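PDB 4GIB: beta-phosphoglucomutase from Clostridium difficile, which probably interconverts beta-D-glucose 1-phosphate and beta-D-glucose 6-phosphate, as a magnesium-dependent phosphomutase of the HAD-like superfamily. Local coordinates for residues E27-D32 / N131-G136; Q188-I193 / A206-V211. All coordinates share one frame; numbering follows the deposited sequence.

Overall arrangement
From the N terminus the chain enters strand 28-31 at once. It then passes through the helices between residues 33 and 130 and returns with 131-136 to lie beside that strand, so contact 1 closes a loop of 98 residues, largely helical. Strand 159-160 is added outside 134-137, and after helix 174-183 the chain crosses to the other flank of 28-31. There contact 2 closes a much shorter loop, built on helix 197-205, between strands 190-194 and 209-213. The contacts follow in series, neither nested nor crossed. Strand 28-31 joins them: Ile30 N lies 2.7 Å from Ile191 O, a probable hydrogen bond within the one parallel sheet.

Contact 1 (E27-D32 / N131-G136); sequences EAFIFD and NNIKIG. With NA (sodium ion), chain D.
Gly136 gives this strand pair its unusual feature: with no side chain there, Ile30 has only backbone across from it, Ile30 CG2 coming nearest to Gly136 O, and the glycine is gripped from both ends. Gly136 N donates to Phe29 O (2.9 Å), while Gly136 O accepts Phe31 N at 2.8 Å in a nearly straight bond (172°). Gly136 O also lies at the edge of the Phe31 ring, in its plane, 3.7 Å from Phe31 CD1. Two further bonds, Phe29 N to Lys134 O and Lys134 N to Glu27 O, complete the alternation expected of parallel strands. This is the centre of the Rossmann-like HAD core, where strand 28-31 runs into Asp32, the predicted nucleophile. Asp32 OD2 binds a sodium ion at 2.2 Å, and Asp34, Glu194 and Asp195 complete the protein's share of that site. On the sheet face of Phe29 and Ile135, aromatic and branched side chains suit the cover of helix 121-130. Ile133 sends CG2, which stands anti to its backbone N, to the Phe29 ring edge, 3.9 Å from CD1. Farther along, Ile135 CG2 approaches Phe31 CE1 obliquely, also at 3.9 Å. On the opposite face Ala28 CB lies 3.3 Å from Lys134 O, its small size suiting a place against Leu183 of helix 174-183, and Ile30 packs against Phe176 and Ser179 of the same helix.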
loop_
_atom_site.group_PDB
_atom_site.type_symbol
_atom_site.label_atom_id
_atom_site.label_comp_id
_atom_site.label_asym_id
_atom_site.label_seq_id
_atom_site.Cartn_x
_atom_site.Cartn_y
_atom_site.Cartn_z
ATOM N N GLU A 27 -7.435 3.738 -17.784
ATOM C CA GLU A 27 -6.112 3.361 -18.294
ATOM C C GLU A 27 -5.445 2.391 -17.342
ATOM O O GLU A 27 -4.650 1.542 -17.774
ATOM C CB GLU A 27 -5.238 4.597 -18.589
ATOM C CG GLU A 27 -5.787 5.425 -19.794
ATOM C CD GLU A 27 -5.019 6.716 -20.098
ATOM O OE1 GLU A 27 -3.798 6.790 -19.870
ATOM O OE2 GLU A 27 -5.658 7.670 -20.600
ATOM N N ALA A 28 -5.765 2.491 -16.053
ATOM C CA ALA A 28 -5.193 1.553 -15.089
ATOM C C ALA A 28 -5.846 1.507 -13.725
ATOM O O ALA A 28 -6.574 2.419 -13.322
ATOM C CB ALA A 28 -3.688 1.808 -14.905
ATOM N N PHE A 29 -5.577 0.382 -13.063
ATOM C CA PHE A 29 -5.922 0.122 -11.682
ATOM C C PHE A 29 -4.548 0.086 -11.010
ATOM O O PHE A 29 -3.632 -0.652 -11.455
ATOM C CB PHE A 29 -6.624 -1.224 -11.489
ATOM C CG PHE A 29 -8.123 -1.197 -11.736
ATOM C CD1 PHE A 29 -8.635 -0.909 -12.975
ATOM C CD2 PHE A 29 -9.009 -1.531 -10.718
ATOM C CE1 PHE A 29 -10.010 -0.906 -13.195
ATOM C CE2 PHE A 29 -10.389 -1.529 -10.938
ATOM C CZ PHE A 29 -10.878 -1.211 -12.168
ATOM N N ILE A 30 -4.379 0.898 -9.977
ATOM C CA ILE A 30 -3.129 0.928 -9.241
ATOM C C ILE A 30 -3.458 0.517 -7.823
ATOM O O ILE A 30 -4.211 1.194 -7.143
ATOM C CB ILE A 30 -2.459 2.318 -9.257
ATOM C CG1 ILE A 30 -2.206 2.784 -10.705
ATOM C CG2 ILE A 30 -1.146 2.266 -8.472
ATOM C CD1 ILE A 30 -1.538 4.208 -10.796
ATOM N N PHE A 31 -2.874 -0.590 -7.383
ATOM C CA PHE A 31 -3.151 -1.133 -6.063
ATOM C C PHE A 31 -2.084 -0.849 -5.023
ATOM O O PHE A 31 -0.923 -0.623 -5.362
ATOM C CB PHE A 31 -3.273 -2.658 -6.168
ATOM C CG PHE A 31 -4.388 -3.129 -7.071
ATOM C CD1 PHE A 31 -4.201 -3.215 -8.441
ATOM C CD2 PHE A 31 -5.599 -3.539 -6.543
ATOM C CE1 PHE A 31 -5.223 -3.668 -9.271
ATOM C CE2 PHE A 31 -6.611 -3.998 -7.364
ATOM C CZ PHE A 31 -6.420 -4.053 -8.736
ATOM N N ASP A 32 -2.492 -0.826 -3.751
ATOM C CA ASP A 32 -1.526 -0.794 -2.663
ATOM C C ASP A 32 -1.398 -2.272 -2.330
ATOM O O ASP A 32 -2.279 -3.066 -2.686
ATOM C CB ASP A 32 -1.972 -0.018 -1.424
ATOM C CG ASP A 32 -0.893 -0.038 -0.311
ATOM O OD1 ASP A 32 0.298 -0.255 -0.661
ATOM O OD2 ASP A 32 -1.224 0.129 0.898
ATOM N N ASN A 131 -10.218 -6.456 -19.798
ATOM C CA ASN A 131 -10.736 -5.208 -20.316
ATOM C C ASN A 131 -9.600 -4.335 -20.838
ATOM O O ASN A 131 -9.760 -3.123 -20.987
ATOM C CB ASN A 131 -11.575 -4.501 -19.257
ATOM C CG ASN A 131 -12.939 -5.131 -19.096
ATOM O OD1 ASN A 131 -13.150 -5.974 -18.232
ATOM N ND2 ASN A 131 -13.855 -4.773 -19.974
ATOM N N ASN A 132 -8.464 -4.975 -21.134
ATOM C CA ASN A 132 -7.278 -4.300 -21.687
ATOM C C ASN A 132 -6.896 -3.054 -20.894
ATOM O O ASN A 132 -6.740 -1.977 -21.459
ATOM C CB ASN A 132 -7.495 -3.964 -23.171
ATOM C CG ASN A 132 -7.719 -5.218 -24.040
ATOM O OD1 ASN A 132 -7.517 -6.350 -23.592
ATOM N ND2 ASN A 132 -8.139 -5.011 -25.282
ATOM N N ILE A 133 -6.760 -3.229 -19.577
ATOM C CA ILE A 133 -6.420 -2.161 -18.650
ATOM C C ILE A 133 -5.139 -2.535 -17.896
ATOM O O ILE A 133 -4.966 -3.671 -17.484
ATOM C CB ILE A 133 -7.573 -1.924 -17.651
ATOM C CG1 ILE A 133 -8.822 -1.410 -18.390
ATOM C CG2 ILE A 133 -7.167 -0.926 -16.603
ATOM C CD1 ILE A 133 -10.112 -1.348 -17.524
ATOM N N LYS A 134 -4.250 -1.572 -17.712
ATOM C CA LYS A 134 -2.990 -1.833 -17.028
ATOM C C LYS A 134 -3.174 -1.967 -15.533
ATOM O O LYS A 134 -4.138 -1.462 -14.955
ATOM C CB LYS A 134 -1.963 -0.740 -17.321
ATOM C CG LYS A 134 -1.624 -0.572 -18.799
ATOM C CD LYS A 134 -0.378 0.290 -18.952
ATOM C CE LYS A 134 0.048 0.457 -20.403
ATOM N NZ LYS A 134 -0.836 1.398 -21.128
ATOM N N ILE A 135 -2.238 -2.672 -14.914
ATOM C CA ILE A 135 -2.265 -2.912 -13.499
ATOM C C ILE A 135 -0.920 -2.503 -12.903
ATOM O O ILE A 135 0.134 -2.812 -13.453
ATOM C CB ILE A 135 -2.599 -4.386 -13.203
ATOM C CG1 ILE A 135 -4.054 -4.672 -13.621
ATOM C CG2 ILE A 135 -2.377 -4.688 -11.744
ATOM C CD1 ILE A 135 -4.569 -6.156 -13.397
ATOM N N GLY A 136 -0.973 -1.760 -11.797
ATOM C CA GLY A 136 0.224 -1.307 -11.116
ATOM C C GLY A 136 0.147 -1.513 -9.622
ATOM O O GLY A 136 -0.927 -1.703 -9.060
HETATM NA NA NA D . -2.833 -0.331 2.328
HETATM O O HOH W 1 -1.354 0.210 3.809
#

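Contact 2 (Q188-I193 / A206-V211); sequences QNCIGI and ANMFSV. With NA (sodium ion), chain C.
Ile191 meets Phe209 as its parallel neighbour, their side chains running alongside each other off the same face of the sheet. From Ile191 CB the short branch, CG2, crosses to Val211 CG2 at 3.5 Å and also borders Phe209 CD2. The longer branch leaves through CG1, and a chi2 of -91° swings Ile191 CD1 to within 3.3 Å of Phe209 CD2, a tight and oblique approach to the ring. Branched and aromatic residues suit this face, where Tyr241 and Tyr244 of helix 234-247 pack on Ile191 and Phe209 respectively. On the other face Gly192 adds no side chain of its own, and the extended Met208 side chain covers the sheet beside it, SD lying 3.9 Å from Cys190 CB.

Three backbone bonds hold the strands together: Phe209 N to Cys190 O, Gly192 N to Phe209 O at 2.8 Å and 174°, and Val211 N to Gly192 O. Met208 O binds a sodium ion at 2.5 Å; two waters, Asn204 and Asn223 are its other ligands. Asn207, at positive phi, ends helix 197-205 in a Schellman motif and turns the chain into strand 209-213, completing the beta-alpha-beta crossover of a Rossmann-like sheet.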
loop_
_atom_site.group_PDB
_atom_site.type_symbol
_atom_site.label_atom_id
_atom_site.label_comp_id
_atom_site.label_asym_id
_atom_site.label_seq_id
_atom_site.Cartn_x
_atom_site.Cartn_y
_atom_site.Cartn_z
ATOM N N GLN A 188 -5.445 10.942 -14.319
ATOM C CA GLN A 188 -6.886 11.253 -14.351
ATOM C C GLN A 188 -7.733 10.067 -14.832
ATOM O O GLN A 188 -8.940 10.021 -14.601
ATOM C CB GLN A 188 -7.154 12.490 -15.212
ATOM C CG GLN A 188 -6.549 13.769 -14.615
ATOM C CD GLN A 188 -6.813 15.002 -15.454
ATOM O OE1 GLN A 188 -7.293 14.912 -16.587
ATOM N NE2 GLN A 188 -6.488 16.166 -14.906
ATOM N N ASN A 189 -7.090 9.102 -15.485
ATOM C CA ASN A 189 -7.785 7.920 -15.982
ATOM C C ASN A 189 -7.414 6.673 -15.194
ATOM O O ASN A 189 -7.685 5.551 -15.629
ATOM C CB ASN A 189 -7.477 7.741 -17.462
ATOM C CG ASN A 189 -7.945 8.922 -18.295
ATOM O OD1 ASN A 189 -7.205 9.439 -19.132
ATOM N ND2 ASN A 189 -9.164 9.387 -18.029
ATOM N N CYS A 190 -6.804 6.881 -14.026
ATOM C CA CYS A 190 -6.376 5.794 -13.166
ATOM C C CYS A 190 -7.285 5.632 -11.968
ATOM O O CYS A 190 -7.907 6.580 -11.531
ATOM C CB CYS A 190 -4.951 6.043 -12.654
ATOM S SG CYS A 190 -3.711 5.989 -13.914
ATOM N N ILE A 191 -7.356 4.403 -11.460
ATOM C CA ILE A 191 -8.139 4.066 -10.276
ATOM C C ILE A 191 -7.083 3.624 -9.281
ATOM O O ILE A 191 -6.248 2.772 -9.613
ATOM C CB ILE A 191 -9.070 2.821 -10.465
ATOM C CG1 ILE A 191 -9.949 2.894 -11.717
ATOM C CG2 ILE A 191 -9.933 2.609 -9.207
ATOM C CD1 ILE A 191 -11.305 3.524 -11.534
ATOM N N GLY A 192 -7.101 4.195 -8.083
ATOM C CA GLY A 192 -6.171 3.805 -7.024
ATOM C C GLY A 192 -6.971 3.113 -5.915
ATOM O O GLY A 192 -7.995 3.663 -5.453
ATOM N N ILE A 193 -6.526 1.913 -5.505
ATOM C CA ILE A 193 -7.192 1.132 -4.444
ATOM C C ILE A 193 -6.327 1.026 -3.169
ATOM O O ILE A 193 -5.145 0.663 -3.229
ATOM C CB ILE A 193 -7.600 -0.254 -4.943
ATOM C CG1 ILE A 193 -8.417 -0.094 -6.241
ATOM C CG2 ILE A 193 -8.343 -0.997 -3.853
ATOM C CD1 ILE A 193 -9.191 -1.291 -6.655
ATOM N N ALA A 206 -2.879 12.598 -6.268
ATOM C CA ALA A 206 -2.354 12.251 -7.602
ATOM C C ALA A 206 -3.407 12.468 -8.714
ATOM O O ALA A 206 -3.169 12.128 -9.876
ATOM C CB ALA A 206 -1.878 10.789 -7.628
ATOM N N ASN A 207 -4.558 13.025 -8.345
ATOM C CA ASN A 207 -5.677 13.296 -9.257
ATOM C C ASN A 207 -6.277 12.034 -9.866
ATOM O O ASN A 207 -6.668 12.030 -11.023
ATOM C CB ASN A 207 -5.289 14.325 -10.339
ATOM C CG ASN A 207 -5.056 15.712 -9.767
ATOM O OD1 ASN A 207 -5.513 16.025 -8.666
ATOM N ND2 ASN A 207 -4.356 16.559 -10.518
ATOM N N MET A 208 -6.368 10.977 -9.058
ATOM C CA MET A 208 -6.920 9.687 -9.478
ATOM C C MET A 208 -8.228 9.385 -8.747
ATOM O O MET A 208 -8.556 10.026 -7.747
ATOM C CB MET A 208 -5.935 8.556 -9.159
ATOM C CG MET A 208 -4.523 8.763 -9.669
ATOM S SD MET A 208 -3.505 7.328 -9.244
ATOM C CE MET A 208 -2.002 7.645 -10.169
ATOM N N PHE A 209 -8.956 8.389 -9.248
ATOM C CA PHE A 209 -10.201 7.948 -8.634
ATOM C C PHE A 209 -9.799 7.061 -7.461
ATOM O O PHE A 209 -9.106 6.077 -7.648
ATOM C CB PHE A 209 -11.060 7.206 -9.660
ATOM C CG PHE A 209 -12.345 6.656 -9.115
ATOM C CD1 PHE A 209 -13.333 7.499 -8.649
ATOM C CD2 PHE A 209 -12.590 5.300 -9.132
ATOM C CE1 PHE A 209 -14.542 6.993 -8.167
ATOM C CE2 PHE A 209 -13.790 4.783 -8.660
ATOM C CZ PHE A 209 -14.765 5.630 -8.173
ATOM N N SER A 210 -10.205 7.429 -6.244
ATOM C CA SER A 210 -9.785 6.688 -5.067
ATOM C C SER A 210 -10.852 5.696 -4.603
ATOM O O SER A 210 -12.035 6.038 -4.508
ATOM C CB SER A 210 -9.405 7.655 -3.942
ATOM O OG SER A 210 -10.529 8.428 -3.498
ATOM N N VAL A 211 -10.424 4.458 -4.360
ATOM C CA VAL A 211 -11.305 3.400 -3.852
ATOM C C VAL A 211 -10.745 2.939 -2.507
ATOM O O VAL A 211 -9.589 2.467 -2.416
ATOM C CB VAL A 211 -11.388 2.202 -4.800
ATOM C CG1 VAL A 211 -12.372 1.146 -4.250
ATOM C CG2 VAL A 211 -11.798 2.657 -6.205
HETATM NA NA NA C . -10.038 11.566 -6.514
HETATM O O HOH W 2 -10.857 13.454 -5.429
HETATM O O HOH W 3 -8.602 13.448 -6.747
#